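Local coordinates for protein neuraminidase (Influenza A virus, PDB 4K3Y) that is a six-bladed beta-propeller neuraminidase-like surface protein of a bat influenza A virus, related in fold to viral sialidases, though its own sialidase activity remains uncertain, at residues Q309-S314 against D352-C357. Numbering follows the deposited sequence.
With NAG (2-acetamido-2-deoxy-beta-D-glucopyranose), chain I.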
loop_
_atom_site.group_PDB
_atom_site.type_symbol
_atom_site.label_atom_id
_atom_site.label_comp_id
_atom_site.label_asym_id
_atom_site.label_seq_id
_atom_site.Cartn_x
_atom_site.Cartn_y
_atom_site.Cartn_z
ATOM N N GLN C 309 -15.399 27.126 -22.984
ATOM C CA GLN C 309 -14.648 26.155 -23.781
ATOM C C GLN C 309 -13.468 25.552 -23.020
ATOM O O GLN C 309 -12.301 25.890 -23.269
ATOM C CB GLN C 309 -14.198 26.766 -25.092
ATOM C CG GLN C 309 -15.321 26.873 -26.088
ATOM C CD GLN C 309 -15.094 28.001 -27.036
ATOM O OE1 GLN C 309 -15.502 29.138 -26.771
ATOM N NE2 GLN C 309 -14.412 27.717 -28.141
ATOM N N LEU C 310 -13.805 24.630 -22.119
ATOM C CA LEU C 310 -12.855 23.965 -21.219
ATOM C C LEU C 310 -11.654 23.290 -21.914
ATOM O O LEU C 310 -10.506 23.477 -21.484
ATOM C CB LEU C 310 -13.595 22.983 -20.297
ATOM C CG LEU C 310 -14.641 23.632 -19.359
ATOM C CD1 LEU C 310 -15.294 22.633 -18.393
ATOM C CD2 LEU C 310 -14.018 24.773 -18.571
ATOM N N LEU C 311 -11.902 22.526 -22.981
ATOM C CA LEU C 311 -10.809 21.890 -23.731
ATOM C C LEU C 311 -10.872 22.189 -25.224
ATOM O O LEU C 311 -11.942 22.436 -25.760
ATOM C CB LEU C 311 -10.792 20.380 -23.516
ATOM C CG LEU C 311 -10.370 19.806 -22.160
ATOM C CD1 LEU C 311 -11.577 19.609 -21.273
ATOM C CD2 LEU C 311 -9.708 18.489 -22.401
ATOM N N SER C 312 -9.721 22.138 -25.892
ATOM C CA SER C 312 -9.620 22.456 -27.318
ATOM C C SER C 312 -8.685 21.485 -28.002
ATOM O O SER C 312 -8.965 20.974 -29.082
ATOM C CB SER C 312 -9.044 23.853 -27.493
ATOM O OG SER C 312 -9.721 24.754 -26.643
ATOM N N ASN C 313 -7.556 21.259 -27.351
ATOM C CA ASN C 313 -6.490 20.461 -27.901
ATOM C C ASN C 313 -6.900 19.015 -28.129
ATOM O O ASN C 313 -6.586 18.421 -29.158
ATOM C CB ASN C 313 -5.278 20.492 -26.956
ATOM C CG ASN C 313 -4.537 21.827 -26.975
ATOM O OD1 ASN C 313 -5.074 22.859 -27.403
ATOM N ND2 ASN C 313 -3.284 21.802 -26.501
ATOM N N SER C 314 -7.607 18.437 -27.175
ATOM C CA SER C 314 -7.698 16.987 -27.151
ATOM C C SER C 314 -8.993 16.393 -27.710
ATOM O O SER C 314 -10.001 17.091 -27.918
ATOM C CB SER C 314 -7.354 16.447 -25.745
ATOM O OG SER C 314 -8.213 16.998 -24.790
ATOM N N ASP C 352 -7.359 8.446 -21.145
ATOM C CA ASP C 352 -7.607 8.794 -19.737
ATOM C C ASP C 352 -8.603 9.900 -19.475
ATOM O O ASP C 352 -9.565 10.082 -20.217
ATOM C CB ASP C 352 -6.344 9.000 -18.902
ATOM C CG ASP C 352 -5.427 9.994 -19.499
ATOM O OD1 ASP C 352 -5.783 10.540 -20.560
ATOM O OD2 ASP C 352 -4.358 10.231 -18.910
ATOM N N LEU C 353 -8.340 10.638 -18.405
ATOM C CA LEU C 353 -9.395 11.299 -17.670
ATOM C C LEU C 353 -9.024 12.705 -17.261
ATOM O O LEU C 353 -7.894 12.951 -16.797
ATOM C CB LEU C 353 -9.649 10.484 -16.412
ATOM C CG LEU C 353 -11.012 9.867 -16.186
ATOM C CD1 LEU C 353 -11.341 10.018 -14.718
ATOM C CD2 LEU C 353 -12.031 10.560 -17.045
ATOM N N ILE C 354 -9.977 13.621 -17.442
ATOM C CA ILE C 354 -9.929 14.938 -16.817
ATOM C C ILE C 354 -11.203 15.022 -16.001
ATOM O O ILE C 354 -12.250 14.490 -16.421
ATOM C CB ILE C 354 -9.985 16.056 -17.842
ATOM C CG1 ILE C 354 -9.136 15.692 -19.038
ATOM C CG2 ILE C 354 -9.493 17.392 -17.246
ATOM C CD1 ILE C 354 -8.568 16.889 -19.650
ATOM N N THR C 355 -11.121 15.673 -14.843
ATOM C CA THR C 355 -12.300 15.871 -14.009
ATOM C C THR C 355 -12.448 17.353 -13.673
ATOM O O THR C 355 -11.467 18.099 -13.659
ATOM C CB THR C 355 -12.256 15.005 -12.730
ATOM O OG1 THR C 355 -11.039 15.259 -12.029
ATOM C CG2 THR C 355 -12.316 13.525 -13.068
ATOM N N PHE C 356 -13.677 17.775 -13.410
ATOM C CA PHE C 356 -13.956 19.176 -13.141
ATOM C C PHE C 356 -14.964 19.198 -12.026
ATOM O O PHE C 356 -15.861 18.357 -12.000
ATOM C CB PHE C 356 -14.590 19.845 -14.374
ATOM C CG PHE C 356 -13.609 20.203 -15.450
ATOM C CD1 PHE C 356 -13.305 19.300 -16.475
ATOM C CD2 PHE C 356 -12.999 21.461 -15.459
ATOM C CE1 PHE C 356 -12.383 19.644 -17.483
ATOM C CE2 PHE C 356 -12.087 21.807 -16.458
ATOM C CZ PHE C 356 -11.773 20.904 -17.473
ATOM N N CYS C 357 -14.834 20.157 -11.114
ATOM C CA CYS C 357 -15.845 20.377 -10.078
ATOM C C CYS C 357 -16.273 21.820 -10.143
ATOM O O CYS C 357 -15.526 22.673 -10.641
ATOM C CB CYS C 357 -15.292 20.035 -8.693
ATOM S SG CYS C 357 -14.941 18.267 -8.496
HETATM C C1 NAG I . -2.637 23.090 -26.457
HETATM C C2 NAG I . -1.727 22.941 -25.238
HETATM C C3 NAG I . -0.785 24.127 -25.108
HETATM C C4 NAG I . -0.107 24.453 -26.433
HETATM C C5 NAG I . -1.135 24.520 -27.553
HETATM C C6 NAG I . -0.500 24.759 -28.916
HETATM C C7 NAG I . -2.588 21.785 -23.237
HETATM C C8 NAG I . -3.208 22.061 -21.900
HETATM N N2 NAG I . -2.517 22.860 -24.026
HETATM O O3 NAG I . 0.179 23.869 -24.110
HETATM O O4 NAG I . 0.515 25.705 -26.307
HETATM O O5 NAG I . -1.828 23.294 -27.592
HETATM O O6 NAG I . -0.173 23.516 -29.495
HETATM O O7 NAG I . -2.205 20.648 -23.549
#
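Leu310 and Leu311 meet Ile354 and Phe356 where two propeller blades pack face to face, illustrating how side chains alone can join strands of neighbouring blades across these two segments. The strand axes come no closer than 10.3 Å and run roughly antiparallel, at 146°. A classic beta bulge, in which Leu310 and Leu311 both lie opposite Phe288, lets two consecutive leucines point toward segment 352-357. On that regular strand, by contrast, the inward positions alternate, Ile354 and then Phe356.

Phe356 supplies the flat surface. Leu310 is extended, its CD1 anti to CA (chi2 -176°), and this carries the methyl over one face of the ring: CD1 sits 3.9 Å from the Phe356 ring centroid and only 11° off the normal, a CH-pi contact. Leu311 approaches the same ring on a slant, CD1 lying 3.9 Å from Phe356 CE1. Its other methyl turns to Ile354, tip to tip, with Leu311 CD2 3.4 Å from Ile354 CD1. Leu311 thus bridges both partners, and the contact is wholly apolar and buried.

Beyond the bulge the chain turns a corner through Ser312, Asn313 and Ser314; Asn313 bears an N-linked glycan whose sugar hydrogen-bonds to Glu75 and Gln76 of the second subunit. Strands 335-343 and 20-26 flank strand 349-359 within its own blade: Phe336, Ile338 and Ile340 of the former extend the apolar layer, while Trp21 and Pro23 of the latter touch Phe356. Near the C-terminus, Trp368 bonds through its backbone to Leu310 and sets its ring steeply against that of Phe356, tying the chain end to the junction between blades.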